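Local coordinates for protein aromatic-L-amino-acid decarboxylase (Catharanthus roseus, PDB 6EEW) that decarboxylates L-tryptophan to tryptamine and 5-hydroxy-L-tryptophan to serotonin with the help of pyridoxal 5'-phosphate, working as a homodimer, at residues Met93-Tyr98 against Glu479-Arg484; Phe97-Pro102 against Arg454-His459; Cys426-Pro431 against Glu440-Leu445; Lys444-Leu449 against Gly464-Arg469. All blocks are in the same frame, centred on the assembly; numbering follows the deposited sequence. Where two conformers were deposited one is given.

Contact 1. Residues Met93-Tyr98 against Glu479-Arg484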
# COMPACT_ATOMS: atom_id res chain seq x y z
N MET A 93 -2.20 -6.00 19.82
CA MET A 93 -1.87 -7.41 19.99
C MET A 93 -2.22 -7.95 21.37
O MET A 93 -1.94 -9.12 21.64
CB MET A 93 -0.39 -7.65 19.72
CG MET A 93 0.01 -7.49 18.27
SD MET A 93 -0.98 -8.53 17.20
CE MET A 93 -2.19 -7.34 16.63
N SER A 94 -2.73 -7.12 22.27
CA SER A 94 -3.05 -7.60 23.61
C SER A 94 -4.24 -8.55 23.54
O SER A 94 -5.18 -8.33 22.77
CB SER A 94 -3.37 -6.44 24.54
OG SER A 94 -3.76 -6.91 25.82
N PRO A 95 -4.25 -9.62 24.35
CA PRO A 95 -5.46 -10.45 24.46
C PRO A 95 -6.65 -9.69 25.00
O PRO A 95 -7.78 -10.21 24.94
CB PRO A 95 -5.03 -11.58 25.40
CG PRO A 95 -3.96 -11.00 26.21
CD PRO A 95 -3.20 -10.07 25.28
N ASN A 96 -6.47 -8.48 25.52
CA ASN A 96 -7.57 -7.70 26.07
C ASN A 96 -7.96 -6.54 25.18
O ASN A 96 -8.67 -5.63 25.62
CB ASN A 96 -7.21 -7.23 27.47
CG ASN A 96 -7.02 -8.39 28.44
OD1 ASN A 96 -7.81 -9.33 28.47
ND2 ASN A 96 -5.95 -8.33 29.23
N PHE A 97 -7.53 -6.56 23.92
CA PHE A 97 -7.95 -5.57 22.93
C PHE A 97 -9.18 -6.09 22.21
O PHE A 97 -9.11 -7.08 21.49
CB PHE A 97 -6.81 -5.31 21.94
CG PHE A 97 -7.18 -4.37 20.83
CD1 PHE A 97 -7.88 -4.82 19.71
CD2 PHE A 97 -6.83 -3.04 20.88
CE1 PHE A 97 -8.21 -3.96 18.69
CE2 PHE A 97 -7.17 -2.18 19.86
CZ PHE A 97 -7.87 -2.65 18.77
N TYR A 98 -10.31 -5.38 22.37
CA TYR A 98 -11.58 -5.77 21.75
C TYR A 98 -12.18 -4.63 20.94
O TYR A 98 -13.39 -4.63 20.68
CB TYR A 98 -12.60 -6.22 22.80
CG TYR A 98 -12.08 -7.27 23.75
CD1 TYR A 98 -12.04 -8.61 23.39
CD2 TYR A 98 -11.64 -6.92 25.02
CE1 TYR A 98 -11.55 -9.56 24.25
CE2 TYR A 98 -11.16 -7.88 25.89
CZ TYR A 98 -11.12 -9.19 25.50
OH TYR A 98 -10.64 -10.14 26.37
N GLU A 479 -10.28 -18.14 26.26
CA GLU A 479 -11.60 -18.12 26.89
C GLU A 479 -11.58 -17.36 28.22
O GLU A 479 -12.50 -16.59 28.52
CB GLU A 479 -12.10 -19.55 27.07
CG GLU A 479 -13.45 -19.65 27.73
CD GLU A 479 -13.98 -21.06 27.74
OE1 GLU A 479 -13.57 -21.84 26.85
OE2 GLU A 479 -14.79 -21.39 28.63
N HIS A 480 -10.55 -17.59 29.04
CA HIS A 480 -10.53 -16.93 30.34
C HIS A 480 -10.42 -15.42 30.20
O HIS A 480 -10.87 -14.68 31.08
CB HIS A 480 -9.41 -17.47 31.21
CG HIS A 480 -8.05 -17.31 30.61
ND1 HIS A 480 -7.27 -16.20 30.83
CD2 HIS A 480 -7.33 -18.12 29.80
CE1 HIS A 480 -6.13 -16.32 30.18
NE2 HIS A 480 -6.14 -17.48 29.55
N HIS A 481 -9.83 -14.92 29.11
CA HIS A 481 -9.79 -13.48 28.91
C HIS A 481 -11.19 -12.91 28.79
O HIS A 481 -11.52 -11.89 29.40
CB HIS A 481 -8.96 -13.13 27.68
CG HIS A 481 -7.50 -13.42 27.83
ND1 HIS A 481 -6.86 -14.39 27.09
CD2 HIS A 481 -6.56 -12.87 28.64
CE1 HIS A 481 -5.58 -14.43 27.44
NE2 HIS A 481 -5.38 -13.52 28.38
N VAL A 482 -12.03 -13.56 27.98
CA VAL A 482 -13.41 -13.09 27.83
C VAL A 482 -14.14 -13.20 29.15
O VAL A 482 -14.90 -12.29 29.53
CB VAL A 482 -14.13 -13.87 26.71
CG1 VAL A 482 -15.56 -13.37 26.54
CG2 VAL A 482 -13.37 -13.73 25.42
N ARG A 483 -13.93 -14.31 29.87
CA ARG A 483 -14.55 -14.45 31.19
C ARG A 483 -14.18 -13.29 32.10
O ARG A 483 -15.04 -12.72 32.78
CB ARG A 483 -14.14 -15.78 31.82
CG ARG A 483 -14.68 -17.00 31.10
CD ARG A 483 -14.12 -18.29 31.67
NE ARG A 483 -14.64 -19.45 30.97
CZ ARG A 483 -15.90 -19.88 31.08
NH1 ARG A 483 -16.76 -19.23 31.85
NH2 ARG A 483 -16.29 -20.96 30.41
N ARG A 484 -12.89 -12.92 32.13
CA ARG A 484 -12.46 -11.85 33.02
C ARG A 484 -12.97 -10.49 32.55
O ARG A 484 -13.28 -9.63 33.39
CB ARG A 484 -10.94 -11.83 33.14
CG ARG A 484 -10.34 -13.10 33.73
CD ARG A 484 -8.91 -12.83 34.16
NE ARG A 484 -8.09 -12.29 33.07
CZ ARG A 484 -6.82 -11.93 33.20
NH1 ARG A 484 -6.21 -12.04 34.37
NH2 ARG A 484 -6.16 -11.44 32.15
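His481 offers one face of its imidazole to Pro95, and this pairing is the heart of the contact. Pro95 CB stands over the ring centre, 3.5 Å from the centroid and 10° off the normal, a CH-pi contact. CG of the same proline leans outward and lies 3.6 Å from His481 NE2. His480 CE1 lies over the opposite face, nearer the rim, so both faces are covered. Both ring nitrogens of His481 are engaged as well: ND1 is hydrogen-bonded to the backbone N of Glu478 and NE2 to Glu46, which fixes the rotation of the ring, a pairing consistent with a neutral imidazole protonated on NE2. Glu46 also forms a salt bridge with Arg484. With CG anti to its own carbonyl carbon (chi1 -52°), the Tyr98 side chain crosses that of His481 at about a right angle and brings OH to 3.7 Å from His481 CB. Asn96 adds its amide, OD1 lying 3.8 Å from His481 CD2, with the amide and imidazole planes 74° apart. Pro95 and Asn96 are the two central residues of a type I beta turn running from Ser94 to Phe97. Ser94 OG accepts from Asn96 N at 3.1 Å, an ST turn that stiffens the same corner. Thr477, just ahead of the helix, is hydrogen-bonded to Pro95 O. The whole is a proline-bearing beta turn docked on the first turns of helix 479-496, joining the loop between helices 74-85 and 107-119 to the C-terminal helix.

Contact 2. Residues Phe97-Pro102 against Arg454-His459. With TRP (tryptophan), chain E.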
# COMPACT_ATOMS: atom_id res chain seq x y z
N PHE A 97 -7.53 -6.56 23.92
CA PHE A 97 -7.95 -5.57 22.93
C PHE A 97 -9.18 -6.09 22.21
O PHE A 97 -9.11 -7.08 21.49
CB PHE A 97 -6.81 -5.31 21.94
CG PHE A 97 -7.18 -4.37 20.83
CD1 PHE A 97 -7.88 -4.82 19.71
CD2 PHE A 97 -6.83 -3.04 20.88
CE1 PHE A 97 -8.21 -3.96 18.69
CE2 PHE A 97 -7.17 -2.18 19.86
CZ PHE A 97 -7.87 -2.65 18.77
N TYR A 98 -10.31 -5.38 22.37
CA TYR A 98 -11.58 -5.77 21.75
C TYR A 98 -12.18 -4.63 20.94
O TYR A 98 -13.39 -4.63 20.68
CB TYR A 98 -12.60 -6.22 22.80
CG TYR A 98 -12.08 -7.27 23.75
CD1 TYR A 98 -12.04 -8.61 23.39
CD2 TYR A 98 -11.64 -6.92 25.02
CE1 TYR A 98 -11.55 -9.56 24.25
CE2 TYR A 98 -11.16 -7.88 25.89
CZ TYR A 98 -11.12 -9.19 25.50
OH TYR A 98 -10.64 -10.14 26.37
N ALA A 99 -11.37 -3.66 20.53
CA ALA A 99 -11.84 -2.48 19.83
C ALA A 99 -11.96 -2.73 18.33
O ALA A 99 -11.40 -3.69 17.78
CB ALA A 99 -10.90 -1.31 20.09
N PHE A 100 -12.72 -1.87 17.66
CA PHE A 100 -12.85 -1.91 16.21
C PHE A 100 -13.06 -3.32 15.71
O PHE A 100 -14.08 -3.96 16.01
CB PHE A 100 -11.62 -1.26 15.57
CG PHE A 100 -11.26 0.07 16.17
CD1 PHE A 100 -11.98 1.21 15.85
CD2 PHE A 100 -10.21 0.18 17.07
CE1 PHE A 100 -11.65 2.46 16.42
CE2 PHE A 100 -9.87 1.42 17.63
CZ PHE A 100 -10.60 2.56 17.30
N PHE A 101 -12.13 -3.80 14.89
CA PHE A 101 -12.01 -5.19 14.49
C PHE A 101 -10.58 -5.62 14.79
O PHE A 101 -9.64 -4.88 14.49
CB PHE A 101 -12.28 -5.41 13.00
CG PHE A 101 -13.73 -5.41 12.62
CD1 PHE A 101 -14.67 -6.00 13.44
CD2 PHE A 101 -14.14 -4.84 11.43
CE1 PHE A 101 -16.00 -6.00 13.09
CE2 PHE A 101 -15.47 -4.84 11.08
CZ PHE A 101 -16.40 -5.43 11.91
N PRO A 102 -10.39 -6.80 15.35
CA PRO A 102 -9.02 -7.26 15.62
C PRO A 102 -8.23 -7.42 14.33
O PRO A 102 -8.77 -7.69 13.26
CB PRO A 102 -9.23 -8.61 16.31
CG PRO A 102 -10.61 -9.05 15.90
CD PRO A 102 -11.41 -7.79 15.75
N ARG A 454 -6.94 -2.58 31.58
CA ARG A 454 -7.00 -4.02 31.40
C ARG A 454 -7.91 -4.44 30.26
O ARG A 454 -8.12 -5.64 30.07
CB ARG A 454 -7.47 -4.71 32.69
CG ARG A 454 -6.57 -4.51 33.89
CD ARG A 454 -7.22 -5.15 35.13
NE ARG A 454 -7.36 -6.60 34.96
CZ ARG A 454 -6.53 -7.50 35.49
NH1 ARG A 454 -5.50 -7.13 36.23
NH2 ARG A 454 -6.75 -8.79 35.27
N VAL A 455 -8.46 -3.50 29.50
CA VAL A 455 -9.35 -3.81 28.39
C VAL A 455 -9.48 -2.57 27.53
O VAL A 455 -9.37 -1.44 28.02
CB VAL A 455 -10.73 -4.32 28.88
CG1 VAL A 455 -11.40 -3.28 29.76
CG2 VAL A 455 -11.62 -4.65 27.70
N TYR A 456 -9.71 -2.77 26.23
CA TYR A 456 -10.04 -1.69 25.32
C TYR A 456 -11.24 -2.10 24.49
O TYR A 456 -11.18 -3.10 23.76
CB TYR A 456 -8.86 -1.35 24.40
CG TYR A 456 -9.10 -0.16 23.50
CD1 TYR A 456 -9.97 0.87 23.88
CD2 TYR A 456 -8.47 -0.05 22.27
CE1 TYR A 456 -10.20 1.97 23.04
CE2 TYR A 456 -8.69 1.04 21.43
CZ TYR A 456 -9.56 2.05 21.82
OH TYR A 456 -9.78 3.13 21.00
N MET A 457 -12.31 -1.32 24.57
CA MET A 457 -13.49 -1.50 23.75
C MET A 457 -13.89 -0.14 23.20
O MET A 457 -13.73 0.88 23.88
CB MET A 457 -14.68 -2.09 24.53
CG MET A 457 -14.42 -3.44 25.16
SD MET A 457 -15.63 -3.88 26.43
CE MET A 457 -17.18 -3.50 25.63
N THR A 458 -14.37 -0.13 21.97
CA THR A 458 -15.00 1.05 21.40
C THR A 458 -16.52 0.92 21.44
O THR A 458 -17.08 -0.13 21.79
CB THR A 458 -14.52 1.32 19.97
OG1 THR A 458 -14.67 0.14 19.18
CG2 THR A 458 -13.07 1.78 19.97
N HIS A 459 -17.17 2.02 21.11
CA HIS A 459 -18.61 2.17 21.12
C HIS A 459 -19.07 2.36 19.68
O HIS A 459 -18.27 2.39 18.75
CB HIS A 459 -19.01 3.36 21.98
CG HIS A 459 -18.77 4.69 21.33
ND1 HIS A 459 -19.74 5.35 20.61
CD2 HIS A 459 -17.66 5.46 21.25
CE1 HIS A 459 -19.24 6.48 20.14
NE2 HIS A 459 -17.98 6.57 20.51
N TRP E . -13.48 -1.14 11.14
CA TRP E . -13.01 -0.37 12.27
C TRP E . -13.26 1.13 12.08
O TRP E . -12.33 1.89 11.81
CB TRP E . -11.52 -0.64 12.50
CG TRP E . -10.66 -0.67 11.26
CD1 TRP E . -10.73 0.16 10.18
CD2 TRP E . -9.59 -1.60 10.97
NE1 TRP E . -9.78 -0.19 9.25
CE2 TRP E . -9.07 -1.27 9.71
CE3 TRP E . -9.04 -2.68 11.67
CZ2 TRP E . -8.02 -1.97 9.13
CZ3 TRP E . -8.00 -3.38 11.08
CH2 TRP E . -7.50 -3.02 9.83
OXT TRP E . -14.39 1.60 12.20
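Phe100 and Thr458 meet through both backbone and side chain. Phe100 N donates to Thr458 OG1 at 3.2 Å in a nearly straight bond (168°), while Thr458 CG2 lies over one face of the phenyl ring, 3.9 Å from its centroid. A chi1 of 52° sets the hydroxyl between backbone N and carbonyl carbon and leaves the methyl turned to the ring, so one threonine serves both purposes. Ala99 CB rests in turn on a face of the Tyr456 ring, 3.8 Å from the centroid, and Phe97 CE2 reaches the edge of that same ring, 3.5 Å from Tyr456 CD2. The Phe97 and Tyr456 side chains run side by side in the same direction with their planes 69° apart. Farther back, Val455 CG2 touches Tyr98 CD2 at 3.5 Å, at the edge of the phenol and in its plane. The two backbones run almost parallel and share a single beta bridge, Phe97 with Tyr456, in which Tyr98 N donates to Tyr456 O (2.8 Å); Tyr456 N is hydrogen-bonded to Asn96 O as well. The bridged loop is part of the substrate pocket of this group II decarboxylase: Phe100 and Phe101 line the site of the bound tryptophan. Phe124 of the second subunit meets the Phe100 ring edge-to-face, so the pocket wall is completed across the dimer. In the next shell, Arg469 is hydrogen-bonded to Phe100 O, Tyr290 stacks on Phe101, and Asn450 OD1 is hydrogen-bonded to Met457 N, tying the second loop to helix 438-451.

Contact 3. Residues Cys426-Pro431 against Glu440-Leu445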
# COMPACT_ATOMS: atom_id res chain seq x y z
N CYS A 426 -22.75 -6.48 20.13
CA CYS A 426 -23.20 -5.13 20.42
C CYS A 426 -24.20 -5.17 21.57
O CYS A 426 -25.23 -5.84 21.47
CB CYS A 426 -23.82 -4.48 19.19
SG CYS A 426 -22.68 -4.34 17.77
N PHE A 427 -23.90 -4.45 22.66
CA PHE A 427 -24.73 -4.55 23.86
C PHE A 427 -24.80 -3.20 24.56
O PHE A 427 -24.10 -2.25 24.21
CB PHE A 427 -24.20 -5.63 24.81
CG PHE A 427 -22.84 -5.33 25.37
CD1 PHE A 427 -21.71 -5.44 24.58
CD2 PHE A 427 -22.70 -4.95 26.70
CE1 PHE A 427 -20.46 -5.17 25.11
CE2 PHE A 427 -21.45 -4.69 27.23
CZ PHE A 427 -20.33 -4.79 26.43
N ARG A 428 -25.68 -3.12 25.56
CA ARG A 428 -25.80 -1.87 26.31
C ARG A 428 -26.51 -2.15 27.63
O ARG A 428 -27.10 -3.21 27.83
CB ARG A 428 -26.56 -0.82 25.48
CG ARG A 428 -28.08 -1.01 25.51
CD ARG A 428 -28.79 -0.24 24.39
NE ARG A 428 -29.28 1.08 24.74
CZ ARG A 428 -30.56 1.44 24.70
NH1 ARG A 428 -31.49 0.56 24.34
NH2 ARG A 428 -30.93 2.67 25.02
N LEU A 429 -26.43 -1.19 28.54
CA LEU A 429 -27.26 -1.20 29.73
C LEU A 429 -28.65 -0.70 29.38
O LEU A 429 -28.79 0.33 28.71
CB LEU A 429 -26.64 -0.33 30.83
CG LEU A 429 -25.54 -0.97 31.68
CD1 LEU A 429 -24.80 0.10 32.46
CD2 LEU A 429 -26.13 -2.01 32.63
N LYS A 430 -29.68 -1.43 29.82
CA LYS A 430 -31.03 -0.99 29.53
C LYS A 430 -31.29 0.39 30.13
O LYS A 430 -30.72 0.74 31.17
CB LYS A 430 -32.06 -1.98 30.07
CG LYS A 430 -32.17 -3.28 29.30
CD LYS A 430 -33.29 -4.13 29.90
CE LYS A 430 -33.54 -5.39 29.09
NZ LYS A 430 -34.53 -6.26 29.76
N PRO A 431 -32.15 1.19 29.50
CA PRO A 431 -32.42 2.54 30.02
C PRO A 431 -32.94 2.58 31.45
O PRO A 431 -32.67 3.54 32.18
CB PRO A 431 -33.44 3.11 29.03
CG PRO A 431 -33.85 1.95 28.14
CD PRO A 431 -32.71 1.00 28.15
N GLU A 440 -25.61 8.39 28.53
CA GLU A 440 -24.55 8.75 29.46
C GLU A 440 -24.15 7.58 30.34
O GLU A 440 -22.97 7.43 30.67
CB GLU A 440 -24.95 9.96 30.31
CG GLU A 440 -24.73 11.29 29.61
CD GLU A 440 -23.26 11.50 29.21
OE1 GLU A 440 -22.37 11.32 30.07
OE2 GLU A 440 -23.01 11.86 28.04
N VAL A 441 -25.11 6.75 30.76
CA VAL A 441 -24.78 5.61 31.61
C VAL A 441 -23.84 4.67 30.87
O VAL A 441 -22.80 4.23 31.41
CB VAL A 441 -26.06 4.88 32.06
CG1 VAL A 441 -25.70 3.68 32.93
CG2 VAL A 441 -27.01 5.83 32.78
N ASN A 442 -24.17 4.36 29.62
CA ASN A 442 -23.32 3.45 28.87
C ASN A 442 -21.97 4.09 28.54
O ASN A 442 -20.94 3.41 28.52
CB ASN A 442 -24.05 3.02 27.60
CG ASN A 442 -25.14 1.99 27.88
OD1 ASN A 442 -24.87 0.82 28.13
ND2 ASN A 442 -26.39 2.44 27.83
N LYS A 443 -21.95 5.41 28.30
CA LYS A 443 -20.70 6.10 28.04
C LYS A 443 -19.78 6.06 29.26
O LYS A 443 -18.57 5.84 29.14
CB LYS A 443 -20.99 7.54 27.62
CG LYS A 443 -20.01 8.11 26.62
CD LYS A 443 -20.29 9.59 26.37
CE LYS A 443 -21.79 9.85 26.18
NZ LYS A 443 -22.37 9.08 25.05
N LYS A 444 -20.36 6.26 30.44
CA LYS A 444 -19.58 6.17 31.67
C LYS A 444 -19.03 4.77 31.87
O LYS A 444 -17.87 4.59 32.28
CB LYS A 444 -20.44 6.58 32.87
CG LYS A 444 -19.71 6.59 34.19
CD LYS A 444 -18.40 7.35 34.10
CE LYS A 444 -17.87 7.73 35.48
NZ LYS A 444 -17.92 6.58 36.43
N LEU A 445 -19.84 3.75 31.59
CA LEU A 445 -19.35 2.38 31.73
C LEU A 445 -18.18 2.13 30.78
O LEU A 445 -17.15 1.57 31.18
CB LEU A 445 -20.47 1.38 31.45
CG LEU A 445 -20.01 -0.07 31.52
CD1 LEU A 445 -19.49 -0.38 32.92
CD2 LEU A 445 -21.13 -1.02 31.14
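With CG anti to its own carbonyl carbon (chi1 -75°), Asn442 presents its carboxamide to the end of the strand, where it grips both backbone polar groups of Leu429. Leu429 N donates to Asn442 OD1 at 2.6 Å, almost straight at 175° and on a lone pair in the carbonyl plane. Asn442 ND2 returns a weak bond of 3.3 Å to Leu429 O. The amide thus pairs with the backbone much as a neighbouring strand would, and the two bonds hold it in one orientation. ND2 is also hydrogen-bonded to Val438 O, one turn back in the helix. Beside this polar clamp the Leu429 side chain reaches toward the helix and meets two aliphatic groups crosswise: CD1 lies 3.7 Å from Val441 CG1 and 4.1 Å from Leu445 CD2. Arg428 CB packs against OD1, while its guanidinium forms a salt bridge with Glu415. Helix segment 440-445 crosses strand segment 426-429 at 111°, the axes 8.1 Å apart. Helix 438-451 thereby packs on an antiparallel sheet in which strands 414-416 and 465-471 flank strand 424-429; Thr493 of helix 479-496 also touches Leu429.

Contact 4. Residues Lys444-Leu449 against Gly464-Arg469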
# COMPACT_ATOMS: atom_id res chain seq x y z
N LYS A 444 -20.36 6.26 30.44
CA LYS A 444 -19.58 6.17 31.67
C LYS A 444 -19.03 4.77 31.87
O LYS A 444 -17.87 4.59 32.28
CB LYS A 444 -20.44 6.58 32.87
CG LYS A 444 -19.71 6.59 34.19
CD LYS A 444 -18.40 7.35 34.10
CE LYS A 444 -17.87 7.73 35.48
NZ LYS A 444 -17.92 6.58 36.43
N LEU A 445 -19.84 3.75 31.59
CA LEU A 445 -19.35 2.38 31.73
C LEU A 445 -18.18 2.13 30.78
O LEU A 445 -17.15 1.57 31.18
CB LEU A 445 -20.47 1.38 31.45
CG LEU A 445 -20.01 -0.07 31.52
CD1 LEU A 445 -19.49 -0.38 32.92
CD2 LEU A 445 -21.13 -1.02 31.14
N LEU A 446 -18.32 2.53 29.51
CA LEU A 446 -17.22 2.35 28.57
C LEU A 446 -15.96 3.08 29.03
O LEU A 446 -14.85 2.53 28.96
CB LEU A 446 -17.62 2.86 27.19
CG LEU A 446 -16.52 2.76 26.12
CD1 LEU A 446 -16.12 1.31 25.87
CD2 LEU A 446 -16.87 3.48 24.83
N ASP A 447 -16.11 4.31 29.53
CA ASP A 447 -14.93 5.05 29.96
C ASP A 447 -14.25 4.35 31.13
O ASP A 447 -13.02 4.24 31.15
CB ASP A 447 -15.31 6.49 30.31
CG ASP A 447 -14.12 7.44 30.21
OD1 ASP A 447 -13.12 7.23 30.93
OD2 ASP A 447 -14.17 8.39 29.39
N MET A 448 -15.02 3.91 32.12
CA MET A 448 -14.43 3.17 33.24
C MET A 448 -13.67 1.95 32.74
O MET A 448 -12.52 1.70 33.13
CB MET A 448 -15.52 2.77 34.23
CG MET A 448 -16.29 3.94 34.82
SD MET A 448 -17.68 3.40 35.84
CE MET A 448 -16.83 2.53 37.16
N LEU A 449 -14.31 1.17 31.86
CA LEU A 449 -13.66 -0.03 31.34
C LEU A 449 -12.31 0.31 30.74
O LEU A 449 -11.28 -0.27 31.12
CB LEU A 449 -14.56 -0.69 30.29
CG LEU A 449 -15.80 -1.40 30.82
CD1 LEU A 449 -16.74 -1.70 29.68
CD2 LEU A 449 -15.40 -2.69 31.53
N GLY A 464 -29.62 5.91 16.24
CA GLY A 464 -29.87 6.71 17.43
C GLY A 464 -29.61 5.99 18.73
O GLY A 464 -30.00 6.50 19.79
N ILE A 465 -29.01 4.81 18.70
CA ILE A 465 -28.79 4.00 19.88
C ILE A 465 -27.29 3.94 20.12
O ILE A 465 -26.53 3.56 19.22
CB ILE A 465 -29.37 2.59 19.70
CG1 ILE A 465 -30.87 2.68 19.41
CG2 ILE A 465 -29.09 1.74 20.93
CD1 ILE A 465 -31.51 1.34 19.11
N TYR A 466 -26.87 4.32 21.32
CA TYR A 466 -25.48 4.20 21.76
C TYR A 466 -25.28 2.81 22.33
O TYR A 466 -26.06 2.35 23.17
CB TYR A 466 -25.15 5.27 22.80
CG TYR A 466 -23.70 5.28 23.29
CD1 TYR A 466 -23.25 4.39 24.25
CD2 TYR A 466 -22.80 6.22 22.79
CE1 TYR A 466 -21.93 4.42 24.69
CE2 TYR A 466 -21.48 6.25 23.22
CZ TYR A 466 -21.05 5.35 24.16
OH TYR A 466 -19.74 5.40 24.59
N MET A 467 -24.24 2.12 21.86
CA MET A 467 -23.98 0.76 22.30
C MET A 467 -22.48 0.52 22.41
O MET A 467 -21.67 1.19 21.75
CB MET A 467 -24.62 -0.24 21.33
CG MET A 467 -23.95 -0.31 19.97
SD MET A 467 -25.09 -0.93 18.73
CE MET A 467 -26.22 0.46 18.61
N LEU A 468 -22.12 -0.39 23.31
CA LEU A 468 -20.76 -0.90 23.43
C LEU A 468 -20.58 -2.07 22.47
O LEU A 468 -21.54 -2.77 22.13
CB LEU A 468 -20.49 -1.36 24.87
CG LEU A 468 -20.37 -0.31 25.98
CD1 LEU A 468 -21.63 0.53 26.15
CD2 LEU A 468 -20.02 -1.01 27.28
N ARG A 469 -19.34 -2.29 22.04
CA ARG A 469 -19.00 -3.40 21.16
C ARG A 469 -17.92 -4.25 21.80
O ARG A 469 -16.99 -3.74 22.43
CB ARG A 469 -18.51 -2.92 19.79
CG ARG A 469 -19.50 -2.10 18.96
CD ARG A 469 -18.77 -1.22 17.92
NE ARG A 469 -18.21 -1.98 16.79
CZ ARG A 469 -16.99 -2.51 16.77
NH1 ARG A 469 -16.19 -2.40 17.82
NH2 ARG A 469 -16.55 -3.17 15.71
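Within 444-449, Leu445 is the first to touch the strand, its CD2 meeting Leu468 CD2 at 4.0 Å with the two side chains crossing at about a right angle. Leu446 follows and has the larger share of the helix side of the contact. Its CG is anti to the backbone N (chi1 178°), which extends the side chain toward the sheet, so that CD2 lies 3.5 Å from Tyr466 OH, crosswise to the phenol. Its CB also stands 4.4 Å from Leu468 CG. One turn on from Leu445, Leu449 approaches obliquely and places CD1 4.1 Å from Leu468 CD2. That single methyl of Leu468 is therefore shared by Leu445 and Leu449, while Leu446 CB faces the branch carbon CG. Helix segment 444-449 runs at only 24° to strand segment 465-469, with axes 9.6 Å apart, so successive helical turns can follow the strand's length. Tyr466 is held from other directions too: Lys443 makes a cation-pi contact with its ring, and the His459 ring lies nearly parallel to it. Arg469 belongs to the other face of the strand, hydrogen-bonded to Phe100 O, Thr262 O and Ser263 O. No hydrogen bond joins helix 444-449 to strand 465-469; the cohesion between them comes from van der Waals packing of buried leucines, with the Tyr466 hydroxyl the one polar group among those touching.

All four contacts lie on the same side of the chain's centre and adjoin one another stepwise. Contacts 3 and 4 have centres 5 Å apart: both use helix 438-451 against neighbouring strands of one antiparallel sheet, joined where Phe427 O meets Leu468 N at 2.9 Å. Contact 2, its centre 11 Å from that of contact 4, receives Arg469 NH2 at Phe100 O (2.6 Å) and is the one that reaches the bound tryptophan. Contacts 1 and 2 continue from the same loop, with centres 10 Å apart and Tyr98 in both. Contact 1 secures this loop to helix 479-496, about 12 Å from the ligand measured from the Tyr98 side chain.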